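Acetyltransferase, GNAT family (Enterococcus faecalis, PDB 1U6M) probably transfers an acyl group, most likely acetyl from acetyl-CoA as in other GNAT enzymes, to an acceptor that remains unidentified. Local coordinates at residues I22-D25 with I30-E33; T51-Y56 with R101-E106; P76-K81 with S144-L149; N111-D116 with E139-S144. All blocks are in the same frame, centred on the assembly; numbering follows the deposited sequence.

Overall arrangement
All four contacts belong to one GNAT domain built on a mixed sheet of seven strands. Contact 1 comes first along the chain and touches contact 2 through Leu23 and Phe103, their centres about 15 Å apart; together they pack the end of helix 12-25 and two loops. Contact 2 reaches strand 112-120 through the Arg53-Asp116 salt bridge. Its segments alternate along the chain with those of contact 3, and the two touch around Glu105 and Glu80, centres about 14 Å apart. Both segments of contact 4 fall between those of contact 3, sharing Ser144. With centres about 5 Å apart, contacts 3 and 4 tie the crossover helix to the central strands, about 28 Å from contact 1.

Contact 1: residues I22-D25 with I30-E33; sequences ILKD and ILEE
Leu31 reaches over one face of the peptide group that links Leu23 to Lys24, with Leu31 CD1 lying 3.7 Å from Leu23 C. That peptide is the flat group of this contact, since no ring or side-chain amide takes part. Its carbonyl oxygen accepts a weak bond from Asp25 N. The methyl also meets the leucine side chain before it, Leu23 CB standing 4.3 Å from Leu31 CD1. Leu31 has CG anti to its own carbonyl carbon (chi1 -57°), which sends the side chain toward the facing segment. A branched apolar residue suits this place, because it can lie against a peptide face and an aliphatic chain without needing a polar partner. The model also brings this methyl too close to Lys24 to be trusted, which leaves its exact place less certain. Lys24 leads its long chain off instead to a salt bridge with Glu36, keeping its charge out of the apolar patch. The contact closes the short turn that follows helix 12-25. Helix 36-47 packs against it, Leu43 on Leu23 and Met39 on Leu31, while Ile22 rests on Thr117 and Ser119 of strand 112-120.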
loop_
_atom_site.group_PDB
_atom_site.type_symbol
_atom_site.label_atom_id
_atom_site.label_comp_id
_atom_site.label_asym_id
_atom_site.label_seq_id
_atom_site.Cartn_x
_atom_site.Cartn_y
_atom_site.Cartn_z
ATOM N N ILE A 22 -1.078 -8.094 5.197
ATOM C CA ILE A 22 0.196 -7.372 5.370
ATOM C C ILE A 22 0.678 -7.269 6.835
ATOM O O ILE A 22 1.855 -7.520 7.091
ATOM C CB ILE A 22 0.072 -5.943 4.761
ATOM C CG1 ILE A 22 -0.153 -6.040 3.243
ATOM C CG2 ILE A 22 1.304 -5.075 5.054
ATOM C CD1 ILE A 22 -0.735 -4.835 2.669
ATOM N N LEU A 23 -0.210 -6.861 7.757
ATOM C CA LEU A 23 0.122 -6.713 9.185
ATOM C C LEU A 23 0.251 -8.147 9.645
ATOM O O LEU A 23 -0.419 -9.018 9.117
ATOM C CB LEU A 23 -0.990 -5.987 9.969
ATOM C CG LEU A 23 -1.493 -4.614 9.492
ATOM C CD1 LEU A 23 -2.390 -4.030 10.490
ATOM C CD2 LEU A 23 -0.366 -3.626 9.152
ATOM N N LYS A 24 1.096 -8.532 10.545
ATOM C CA LYS A 24 0.944 -10.026 10.716
ATOM C C LYS A 24 1.771 -10.913 9.791
ATOM O O LYS A 24 2.337 -11.887 10.257
ATOM C CB LYS A 24 -0.524 -10.475 10.534
ATOM C CG LYS A 24 -0.783 -11.336 9.346
ATOM C CD LYS A 24 -1.893 -12.277 9.679
ATOM C CE LYS A 24 -3.183 -11.555 9.973
ATOM N NZ LYS A 24 -4.263 -12.585 10.123
ATOM N N ASP A 25 1.789 -10.610 8.496
ATOM C CA ASP A 25 2.935 -10.960 7.702
ATOM C C ASP A 25 4.175 -10.179 8.211
ATOM O O ASP A 25 5.287 -10.648 8.093
ATOM C CB ASP A 25 2.655 -10.686 6.234
ATOM C CG ASP A 25 3.861 -10.984 5.334
ATOM O OD1 ASP A 25 4.709 -10.068 5.118
ATOM O OD2 ASP A 25 3.959 -12.136 4.838
ATOM N N ILE A 30 0.644 -5.798 17.936
ATOM C CA ILE A 30 -0.749 -5.449 18.212
ATOM C C ILE A 30 -1.762 -6.598 17.905
ATOM O O ILE A 30 -2.856 -6.605 18.406
ATOM C CB ILE A 30 -1.195 -4.141 17.474
ATOM C CG1 ILE A 30 -2.509 -3.593 18.061
ATOM C CG2 ILE A 30 -1.216 -4.284 15.901
ATOM C CD1 ILE A 30 -2.319 -2.980 19.472
ATOM N N LEU A 31 -1.383 -7.536 17.050
ATOM C CA LEU A 31 -2.274 -8.601 16.679
ATOM C C LEU A 31 -2.408 -9.633 17.801
ATOM O O LEU A 31 -3.351 -10.403 17.779
ATOM C CB LEU A 31 -1.825 -9.262 15.372
ATOM C CG LEU A 31 -1.702 -8.309 14.171
ATOM C CD1 LEU A 31 -1.012 -8.985 13.050
ATOM C CD2 LEU A 31 -3.034 -7.704 13.715
ATOM N N GLU A 32 -1.482 -9.639 18.773
ATOM C CA GLU A 32 -1.592 -10.495 19.984
ATOM C C GLU A 32 -2.553 -9.936 21.018
ATOM O O GLU A 32 -2.952 -10.662 21.923
ATOM C CB GLU A 32 -0.249 -10.746 20.719
ATOM C CG GLU A 32 1.077 -10.738 19.940
ATOM C CD GLU A 32 1.096 -11.634 18.705
ATOM O OE1 GLU A 32 2.100 -11.553 17.940
ATOM O OE2 GLU A 32 0.116 -12.401 18.493
ATOM N N GLU A 33 -2.916 -8.666 20.903
ATOM C CA GLU A 33 -3.666 -7.960 21.943
ATOM C C GLU A 33 -5.105 -7.648 21.520
ATOM O O GLU A 33 -5.984 -7.416 22.348
ATOM C CB GLU A 33 -2.936 -6.657 22.322
#

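Contact 2: residues T51-Y56 with R101-E106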
loop_
_atom_site.group_PDB
_atom_site.type_symbol
_atom_site.label_atom_id
_atom_site.label_comp_id
_atom_site.label_asym_id
_atom_site.label_seq_id
_atom_site.Cartn_x
_atom_site.Cartn_y
_atom_site.Cartn_z
ATOM N N THR A 51 -5.919 11.402 4.309
ATOM C CA THR A 51 -4.459 11.319 4.450
ATOM C C THR A 51 -3.927 9.967 4.962
ATOM O O THR A 51 -2.708 9.736 4.967
ATOM C CB THR A 51 -3.886 12.427 5.394
ATOM O OG1 THR A 51 -4.250 12.159 6.738
ATOM C CG2 THR A 51 -4.403 13.849 5.046
ATOM N N TYR A 52 -4.798 9.063 5.378
ATOM C CA TYR A 52 -4.312 7.763 5.870
ATOM C C TYR A 52 -3.557 6.971 4.769
ATOM O O TYR A 52 -3.932 7.028 3.579
ATOM C CB TYR A 52 -5.470 6.944 6.464
ATOM C CG TYR A 52 -5.020 5.621 7.025
ATOM C CD1 TYR A 52 -3.955 5.571 7.952
ATOM C CD2 TYR A 52 -5.671 4.412 6.668
ATOM C CE1 TYR A 52 -3.491 4.357 8.451
ATOM C CE2 TYR A 52 -5.205 3.168 7.189
ATOM C CZ TYR A 52 -4.115 3.178 8.091
ATOM O OH TYR A 52 -3.629 1.997 8.624
ATOM N N ARG A 53 -2.493 6.269 5.173
ATOM C CA ARG A 53 -1.764 5.322 4.335
ATOM C C ARG A 53 -2.689 4.527 3.380
ATOM O O ARG A 53 -2.454 4.456 2.166
ATOM C CB ARG A 53 -0.978 4.369 5.205
ATOM C CG ARG A 53 -0.055 3.452 4.388
ATOM C CD ARG A 53 0.653 2.459 5.337
ATOM N NE ARG A 53 1.646 3.143 6.185
ATOM C CZ ARG A 53 2.941 3.268 5.857
ATOM N NH1 ARG A 53 3.415 2.776 4.722
ATOM N NH2 ARG A 53 3.779 3.908 6.656
ATOM N N TYR A 54 -3.752 3.969 3.938
ATOM C CA TYR A 54 -4.713 3.204 3.195
ATOM C C TYR A 54 -6.019 3.919 3.122
ATOM O O TYR A 54 -7.045 3.264 3.111
ATOM C CB TYR A 54 -4.919 1.810 3.865
ATOM C CG TYR A 54 -3.620 1.046 3.985
ATOM C CD1 TYR A 54 -2.915 0.625 2.849
ATOM C CD2 TYR A 54 -3.075 0.732 5.218
ATOM C CE1 TYR A 54 -1.682 -0.097 2.961
ATOM C CE2 TYR A 54 -1.836 0.037 5.311
ATOM C CZ TYR A 54 -1.178 -0.358 4.180
ATOM O OH TYR A 54 0.010 -1.047 4.277
ATOM N N GLY A 55 -6.002 5.254 3.117
ATOM C CA GLY A 55 -7.205 6.031 2.892
ATOM C C GLY A 55 -7.755 5.677 1.526
ATOM O O GLY A 55 -6.970 5.477 0.599
ATOM N N TYR A 56 -9.080 5.604 1.368
ATOM C CA TYR A 56 -9.637 5.297 0.027
ATOM C C TYR A 56 -9.116 6.214 -1.077
ATOM O O TYR A 56 -8.890 5.789 -2.173
ATOM C CB TYR A 56 -11.161 5.160 -0.000
ATOM C CG TYR A 56 -11.884 6.466 0.169
ATOM C CD1 TYR A 56 -12.192 7.256 -0.925
ATOM C CD2 TYR A 56 -12.310 6.879 1.427
ATOM C CE1 TYR A 56 -12.870 8.455 -0.776
ATOM C CE2 TYR A 56 -12.975 8.092 1.606
ATOM C CZ TYR A 56 -13.253 8.876 0.500
ATOM O OH TYR A 56 -13.914 10.098 0.656
ATOM N N ARG A 101 3.266 0.036 17.567
ATOM C CA ARG A 101 4.294 -0.103 16.561
ATOM C C ARG A 101 3.636 -0.439 15.198
ATOM O O ARG A 101 2.865 -1.387 15.094
ATOM C CB ARG A 101 5.293 -1.236 16.923
ATOM C CG ARG A 101 5.626 -1.355 18.397
ATOM C CD ARG A 101 6.621 -2.540 18.695
ATOM N NE ARG A 101 7.856 -2.239 17.998
ATOM C CZ ARG A 101 8.964 -1.822 18.588
ATOM N NH1 ARG A 101 9.049 -1.722 19.917
ATOM N NH2 ARG A 101 9.976 -1.478 17.821
ATOM N N LEU A 102 3.983 0.332 14.172
ATOM C CA LEU A 102 3.402 0.246 12.842
ATOM C C LEU A 102 4.551 0.127 11.859
ATOM O O LEU A 102 5.399 -0.754 11.995
ATOM C CB LEU A 102 2.504 1.461 12.547
ATOM C CG LEU A 102 1.187 1.509 13.350
ATOM C CD1 LEU A 102 0.275 2.755 13.083
ATOM C CD2 LEU A 102 0.382 0.147 13.287
ATOM N N PHE A 103 4.607 0.988 10.859
ATOM C CA PHE A 103 5.741 0.943 9.895
ATOM C C PHE A 103 6.834 1.926 10.218
ATOM O O PHE A 103 6.586 3.060 10.628
ATOM C CB PHE A 103 5.246 1.208 8.464
ATOM C CG PHE A 103 4.009 0.450 8.102
ATOM C CD1 PHE A 103 2.758 0.897 8.525
ATOM C CD2 PHE A 103 4.081 -0.694 7.322
ATOM C CE1 PHE A 103 1.611 0.214 8.200
ATOM C CE2 PHE A 103 2.915 -1.370 6.968
ATOM C CZ PHE A 103 1.685 -0.920 7.426
ATOM N N ILE A 104 8.052 1.510 9.965
ATOM C CA ILE A 104 9.160 2.456 9.871
ATOM C C ILE A 104 9.031 3.238 8.551
ATOM O O ILE A 104 8.871 2.654 7.490
ATOM C CB ILE A 104 10.511 1.763 10.093
ATOM C CG1 ILE A 104 10.425 0.896 11.374
ATOM C CG2 ILE A 104 11.615 2.793 10.254
ATOM C CD1 ILE A 104 11.718 0.209 11.756
ATOM N N GLU A 105 8.986 4.566 8.660
ATOM C CA GLU A 105 8.571 5.473 7.564
ATOM C C GLU A 105 9.803 6.016 6.805
ATOM O O GLU A 105 9.980 7.237 6.641
ATOM C CB GLU A 105 7.676 6.631 8.094
ATOM C CG GLU A 105 6.270 6.245 8.632
ATOM C CD GLU A 105 5.551 7.412 9.359
ATOM O OE1 GLU A 105 6.265 8.265 9.957
ATOM O OE2 GLU A 105 4.280 7.479 9.342
ATOM N N GLU A 106 10.657 5.097 6.353
ATOM C CA GLU A 106 11.913 5.508 5.729
ATOM C C GLU A 106 12.178 4.878 4.339
ATOM O O GLU A 106 13.315 4.520 4.014
ATOM C CB GLU A 106 13.073 5.275 6.710
ATOM C CG GLU A 106 13.065 6.249 7.934
ATOM C CD GLU A 106 13.884 5.738 9.134
ATOM O OE1 GLU A 106 14.294 4.554 9.155
ATOM O OE2 GLU A 106 14.105 6.536 10.070
#
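With CG anti to the backbone N (chi1 -173°) and a straight second torsion, Arg53 stretches out toward Phe103, then bends at chi3 (-70°) to lay its guanidinium flat on the ring. The two planes are 28° apart, and Arg53 CZ lies over the ring face at 4.0 Å from the Phe103 centroid, a cation-pi stack. The closest approach is Arg53 NE to Phe103 CD1 at 3.4 Å. Farther back along the chain, Arg53 CD makes an off-centre CH-pi contact with the same ring, so both the aliphatic and the charged parts of the arginine are used.

Tyr54 comes to Phe103 from the opposite direction. Its hydroxyl lies 3.6 Å from Phe103 CZ, and that carbon sits near the plane of the tyrosine ring, at its edge. The neighbouring Arg53 CG rests over the centre of the tyrosine ring. A type I beta turn from Tyr52 to Gly55, closed by the bond from Gly55 N to Tyr52 O, presents both side chains on the way into strand 59-64 of the GNAT fold. Salt bridges with Asp84 and with Asp116 of strand 112-120 hold the guanidinium in place, and would balance the charge of a largely buried arginine.

Glu105 puts its CG at the edge of the guanidinium, 3.9 Å from Arg53 NH2. Glu105 OE2 stands 4.5 Å from Arg53 NH2, so any attraction is probably weak, and Asp84, a partner of Arg53, lies close to the same carboxylate. Phe103 also rests on Leu23 of helix 12-25, and Tyr54 on Val73 of strand 67-76.

Contact 3: residues P76-K81 with S144-L149; sequences PAEDEK and SGKQAL
Lys146 loses more surface here than any other residue of the two segments; its side chain points toward segment 76-81, where it meets Glu78 and Pro76. Its chain bends at chi2 and again at chi4 (-67°), folding the ammonium toward the carboxylate. The salt bridge joins Lys146 NZ to Glu78 OE1 at 3.2 Å, using the syn lone pair of that oxygen. The other oxygen is near too, Glu78 OE2 lying 3.5 Å from Lys146 CE, so the carboxylate also leans on the last methylene. The two side chains approach from opposite directions. Glu78 has CG between its backbone N and carbonyl carbon (chi1 63°) and bends at chi2, which carries the carboxylate to the lysine. Being at the surface, the pair is probably partly screened by solvent.

In the GNAT fold, strands 112-120 and 148-154 run parallel as neighbours, connected through helices 129-135 and 137-142 in a beta-alpha-beta crossover. This contact joins the return of that crossover to the end of strand 67-76, on the other flank of strand 112-120. Gly145 ends the helix in a Schellman motif; its positive phi (74°) is easy for a glycine, and the chain then turns toward strand 148-154.

Pro76 supplies the apolar part. Its ring puts CB 4.2 Å from Lys146 CE, and its CG lies 3.7 Å from Ser144 OG, a van der Waals approach. A proline, lacking an amide hydrogen, fits where the strand gives way to a turn, and its carbonyl oxygen receives Asp79 N at 3.0 Å. Trp113 of the middle strand touches Pro76, Ser144 and Lys146 together.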
loop_
_atom_site.group_PDB
_atom_site.type_symbol
_atom_site.label_atom_id
_atom_site.label_comp_id
_atom_site.label_asym_id
_atom_site.label_seq_id
_atom_site.Cartn_x
_atom_site.Cartn_y
_atom_site.Cartn_z
ATOM N N PRO A 76 2.348 10.585 -2.834
ATOM C CA PRO A 76 3.581 11.452 -2.975
ATOM C C PRO A 76 4.560 11.164 -1.865
ATOM O O PRO A 76 4.139 11.030 -0.758
ATOM C CB PRO A 76 3.056 12.868 -2.844
ATOM C CG PRO A 76 1.535 12.736 -3.407
ATOM C CD PRO A 76 1.074 11.342 -2.940
ATOM N N ALA A 77 5.855 11.045 -2.159
ATOM C CA ALA A 77 6.908 10.825 -1.132
ATOM C C ALA A 77 6.867 11.801 0.068
ATOM O O ALA A 77 7.222 11.430 1.195
ATOM C CB ALA A 77 8.260 10.882 -1.769
ATOM N N GLU A 78 6.500 13.058 -0.177
ATOM C CA GLU A 78 6.436 14.042 0.937
ATOM C C GLU A 78 5.347 13.725 1.970
ATOM O O GLU A 78 5.373 14.322 3.034
ATOM C CB GLU A 78 6.298 15.484 0.413
ATOM C CG GLU A 78 5.020 15.757 -0.379
ATOM C CD GLU A 78 5.105 15.383 -1.862
ATOM O OE1 GLU A 78 4.193 15.835 -2.605
ATOM O OE2 GLU A 78 6.035 14.630 -2.291
ATOM N N ASP A 79 4.447 12.762 1.673
ATOM C CA ASP A 79 3.319 12.393 2.573
ATOM C C ASP A 79 3.692 11.299 3.542
ATOM O O ASP A 79 2.899 10.931 4.373
ATOM C CB ASP A 79 2.079 11.886 1.808
ATOM C CG ASP A 79 1.343 12.973 1.078
ATOM O OD1 ASP A 79 1.761 14.114 1.212
ATOM O OD2 ASP A 79 0.356 12.700 0.335
ATOM N N GLU A 80 4.902 10.778 3.442
ATOM C CA GLU A 80 5.288 9.596 4.214
ATOM C C GLU A 80 5.307 9.712 5.758
ATOM O O GLU A 80 5.235 8.693 6.496
ATOM C CB GLU A 80 6.660 9.091 3.767
ATOM C CG GLU A 80 6.699 7.558 4.065
ATOM C CD GLU A 80 8.041 6.892 3.875
ATOM O OE1 GLU A 80 8.093 5.652 4.105
ATOM O OE2 GLU A 80 9.021 7.603 3.496
ATOM N N LYS A 81 5.462 10.932 6.239
ATOM C CA LYS A 81 5.571 11.128 7.651
ATOM C C LYS A 81 4.184 11.384 8.288
ATOM O O LYS A 81 4.042 11.288 9.489
ATOM C CB LYS A 81 6.565 12.270 7.925
ATOM C CG LYS A 81 7.931 11.784 8.373
ATOM C CD LYS A 81 8.845 11.388 7.281
ATOM C CE LYS A 81 10.107 10.786 7.926
ATOM N NZ LYS A 81 11.364 10.674 7.067
ATOM N N SER A 144 -0.665 13.336 -10.258
ATOM C CA SER A 144 -0.248 13.736 -8.932
ATOM C C SER A 144 0.839 14.804 -9.101
ATOM O O SER A 144 1.386 15.333 -8.141
ATOM C CB SER A 144 0.321 12.507 -8.215
ATOM O OG SER A 144 0.227 12.631 -6.826
ATOM N N GLY A 145 1.161 15.101 -10.354
ATOM C CA GLY A 145 2.263 16.011 -10.661
ATOM C C GLY A 145 3.638 15.438 -10.446
ATOM O O GLY A 145 4.609 16.171 -10.369
ATOM N N LYS A 146 3.743 14.117 -10.373
ATOM C CA LYS A 146 5.031 13.483 -10.186
ATOM C C LYS A 146 5.560 12.945 -11.537
ATOM O O LYS A 146 4.797 12.537 -12.397
ATOM C CB LYS A 146 4.932 12.428 -9.071
ATOM C CG LYS A 146 4.578 13.005 -7.670
ATOM C CD LYS A 146 5.791 13.761 -7.131
ATOM C CE LYS A 146 5.634 14.433 -5.735
ATOM N NZ LYS A 146 4.653 15.575 -5.726
ATOM N N GLN A 147 6.877 12.975 -11.729
ATOM C CA GLN A 147 7.510 12.509 -12.964
ATOM C C GLN A 147 8.219 11.182 -12.793
ATOM O O GLN A 147 8.819 10.688 -13.741
ATOM C CB GLN A 147 8.541 13.522 -13.472
ATOM C CG GLN A 147 7.953 14.718 -14.166
ATOM C CD GLN A 147 8.551 15.974 -13.610
ATOM O OE1 GLN A 147 9.750 16.241 -13.785
ATOM N NE2 GLN A 147 7.731 16.746 -12.893
ATOM N N ALA A 148 8.177 10.641 -11.582
ATOM C CA ALA A 148 8.726 9.338 -11.295
ATOM C C ALA A 148 7.717 8.570 -10.398
ATOM O O ALA A 148 6.998 9.157 -9.581
ATOM C CB ALA A 148 10.076 9.460 -10.679
ATOM N N LEU A 149 7.622 7.268 -10.631
ATOM C CA LEU A 149 6.761 6.373 -9.882
ATOM C C LEU A 149 7.821 5.500 -9.243
ATOM O O LEU A 149 8.670 4.999 -9.989
ATOM C CB LEU A 149 5.989 5.565 -10.861
ATOM C CG LEU A 149 4.621 4.950 -10.715
ATOM C CD1 LEU A 149 4.377 4.042 -11.912
ATOM C CD2 LEU A 149 4.499 4.189 -9.405
#

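Contact 4: residues N111-D116 with E139-S144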
loop_
_atom_site.group_PDB
_atom_site.type_symbol
_atom_site.label_atom_id
_atom_site.label_comp_id
_atom_site.label_asym_id
_atom_site.label_seq_id
_atom_site.Cartn_x
_atom_site.Cartn_y
_atom_site.Cartn_z
ATOM N N ASN A 111 10.336 13.476 -4.571
ATOM C CA ASN A 111 9.875 13.628 -5.968
ATOM C C ASN A 111 9.293 12.402 -6.770
ATOM O O ASN A 111 8.914 12.543 -7.940
ATOM C CB ASN A 111 10.981 14.336 -6.791
ATOM C CG ASN A 111 11.434 15.672 -6.136
ATOM O OD1 ASN A 111 12.636 15.870 -5.880
ATOM N ND2 ASN A 111 10.461 16.563 -5.827
ATOM N N GLU A 112 9.204 11.232 -6.146
ATOM C CA GLU A 112 8.429 10.126 -6.716
ATOM C C GLU A 112 6.980 10.094 -6.173
ATOM O O GLU A 112 6.692 10.626 -5.089
ATOM C CB GLU A 112 9.163 8.803 -6.488
ATOM C CG GLU A 112 8.984 8.251 -5.100
ATOM C CD GLU A 112 10.025 7.272 -4.711
ATOM O OE1 GLU A 112 10.020 6.841 -3.543
ATOM O OE2 GLU A 112 10.874 6.942 -5.546
ATOM N N TRP A 113 6.057 9.524 -6.947
ATOM C CA TRP A 113 4.837 8.942 -6.398
ATOM C C TRP A 113 5.224 7.521 -5.948
ATOM O O TRP A 113 5.715 6.709 -6.750
ATOM C CB TRP A 113 3.762 8.905 -7.429
ATOM C CG TRP A 113 2.367 8.553 -6.892
ATOM C CD1 TRP A 113 1.391 9.424 -6.509
ATOM C CD2 TRP A 113 1.804 7.229 -6.726
ATOM N NE1 TRP A 113 0.259 8.733 -6.109
ATOM C CE2 TRP A 113 0.493 7.390 -6.228
ATOM C CE3 TRP A 113 2.295 5.931 -6.933
ATOM C CZ2 TRP A 113 -0.348 6.294 -5.960
ATOM C CZ3 TRP A 113 1.458 4.827 -6.660
ATOM C CH2 TRP A 113 0.164 5.014 -6.185
ATOM N N TYR A 114 5.151 7.269 -4.645
ATOM C CA TYR A 114 5.648 6.021 -4.123
ATOM C C TYR A 114 4.556 4.915 -4.043
ATOM O O TYR A 114 3.473 5.136 -3.458
ATOM C CB TYR A 114 6.242 6.230 -2.744
ATOM C CG TYR A 114 6.742 4.933 -2.127
ATOM C CD1 TYR A 114 6.101 4.369 -1.006
ATOM C CD2 TYR A 114 7.832 4.256 -2.659
ATOM C CE1 TYR A 114 6.573 3.179 -0.428
ATOM C CE2 TYR A 114 8.292 3.034 -2.071
ATOM C CZ TYR A 114 7.650 2.528 -0.979
ATOM O OH TYR A 114 8.084 1.336 -0.423
ATOM N N LEU A 115 4.851 3.750 -4.636
ATOM C CA LEU A 115 3.964 2.596 -4.571
ATOM C C LEU A 115 4.229 1.851 -3.282
ATOM O O LEU A 115 5.232 1.190 -3.140
ATOM C CB LEU A 115 4.116 1.668 -5.783
ATOM C CG LEU A 115 3.431 0.269 -5.732
ATOM C CD1 LEU A 115 1.969 0.414 -5.577
ATOM C CD2 LEU A 115 3.802 -0.644 -6.992
ATOM N N ASP A 116 3.289 1.959 -2.350
ATOM C CA ASP A 116 3.349 1.307 -1.054
ATOM C C ASP A 116 3.027 -0.199 -1.166
ATOM O O ASP A 116 3.762 -1.037 -0.696
ATOM C CB ASP A 116 2.314 1.989 -0.153
ATOM C CG ASP A 116 2.399 1.528 1.279
ATOM O OD1 ASP A 116 2.652 2.362 2.167
ATOM O OD2 ASP A 116 2.240 0.333 1.541
ATOM N N GLU A 139 -0.541 6.824 -14.878
ATOM C CA GLU A 139 -1.549 7.888 -14.905
ATOM C C GLU A 139 -1.865 8.491 -13.510
ATOM O O GLU A 139 -2.104 9.719 -13.368
ATOM C CB GLU A 139 -2.794 7.338 -15.588
ATOM C CG GLU A 139 -2.461 6.563 -16.976
ATOM C CD GLU A 139 -2.183 4.981 -16.882
ATOM O OE1 GLU A 139 -1.051 4.523 -16.522
ATOM O OE2 GLU A 139 -3.084 4.182 -17.255
ATOM N N VAL A 140 -1.845 7.628 -12.488
ATOM C CA VAL A 140 -1.936 8.066 -11.108
ATOM C C VAL A 140 -0.723 8.950 -10.693
ATOM O O VAL A 140 -0.927 10.026 -10.208
ATOM C CB VAL A 140 -2.129 6.885 -10.117
ATOM C CG1 VAL A 140 -2.229 7.436 -8.697
ATOM C CG2 VAL A 140 -3.392 6.141 -10.480
ATOM N N ALA A 141 0.514 8.486 -10.873
ATOM C CA ALA A 141 1.661 9.328 -10.663
ATOM C C ALA A 141 1.457 10.667 -11.422
ATOM O O ALA A 141 1.442 11.706 -10.832
ATOM C CB ALA A 141 2.928 8.620 -11.089
ATOM N N LYS A 142 1.252 10.616 -12.730
ATOM C CA LYS A 142 1.104 11.823 -13.554
ATOM C C LYS A 142 0.068 12.811 -12.980
ATOM O O LYS A 142 0.391 13.956 -12.725
ATOM C CB LYS A 142 0.794 11.427 -15.021
ATOM C CG LYS A 142 0.170 12.497 -15.883
ATOM C CD LYS A 142 0.407 12.167 -17.342
ATOM C CE LYS A 142 -0.307 13.199 -18.256
ATOM N NZ LYS A 142 -0.430 12.763 -19.720
ATOM N N ALA A 143 -1.154 12.356 -12.740
ATOM C CA ALA A 143 -2.197 13.196 -12.149
ATOM C C ALA A 143 -1.812 13.737 -10.777
ATOM O O ALA A 143 -2.545 14.519 -10.195
ATOM C CB ALA A 143 -3.478 12.430 -12.036
ATOM N N SER A 144 -0.665 13.336 -10.258
ATOM C CA SER A 144 -0.248 13.736 -8.932
ATOM C C SER A 144 0.839 14.804 -9.101
ATOM O O SER A 144 1.386 15.333 -8.141
ATOM C CB SER A 144 0.321 12.507 -8.215
ATOM O OG SER A 144 0.227 12.631 -6.826
#
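Apolar packing of Trp113 against Val140 and Ala141 makes up most of this contact. The closest apolar pair is Val140 CG1 with Trp113 CZ2, at 3.5 Å. That branch is anti to the valine's backbone N (chi1 -179°) and comes obliquely to the indole, near CZ2, CE2 and NE1, where the two rings join. Ala141 lies closer to the root of the tryptophan: its CB is 3.8 Å from Trp113 CB, and its backbone N is over one face of the indole. A small residue is apt here, because it lets the helix come near enough for the alpha carbons of Trp113 and Ala141 to stand 5.3 Å apart.

Polar atoms add a lesser term without any hydrogen bond across the segments. Ser144 OG stands at the CD1 edge of the indole, 3.4 Å from Trp113 CD1.

Trp113 thus lies between helix 137-142 and the sheet, a place that suits a broad, flat residue. Leu137 of that helix and Leu149 of strand 148-154 also lie on it, and backbone bonds to Ala148 and Gly150 fasten its strand, 112-120, to the parallel neighbour 148-154.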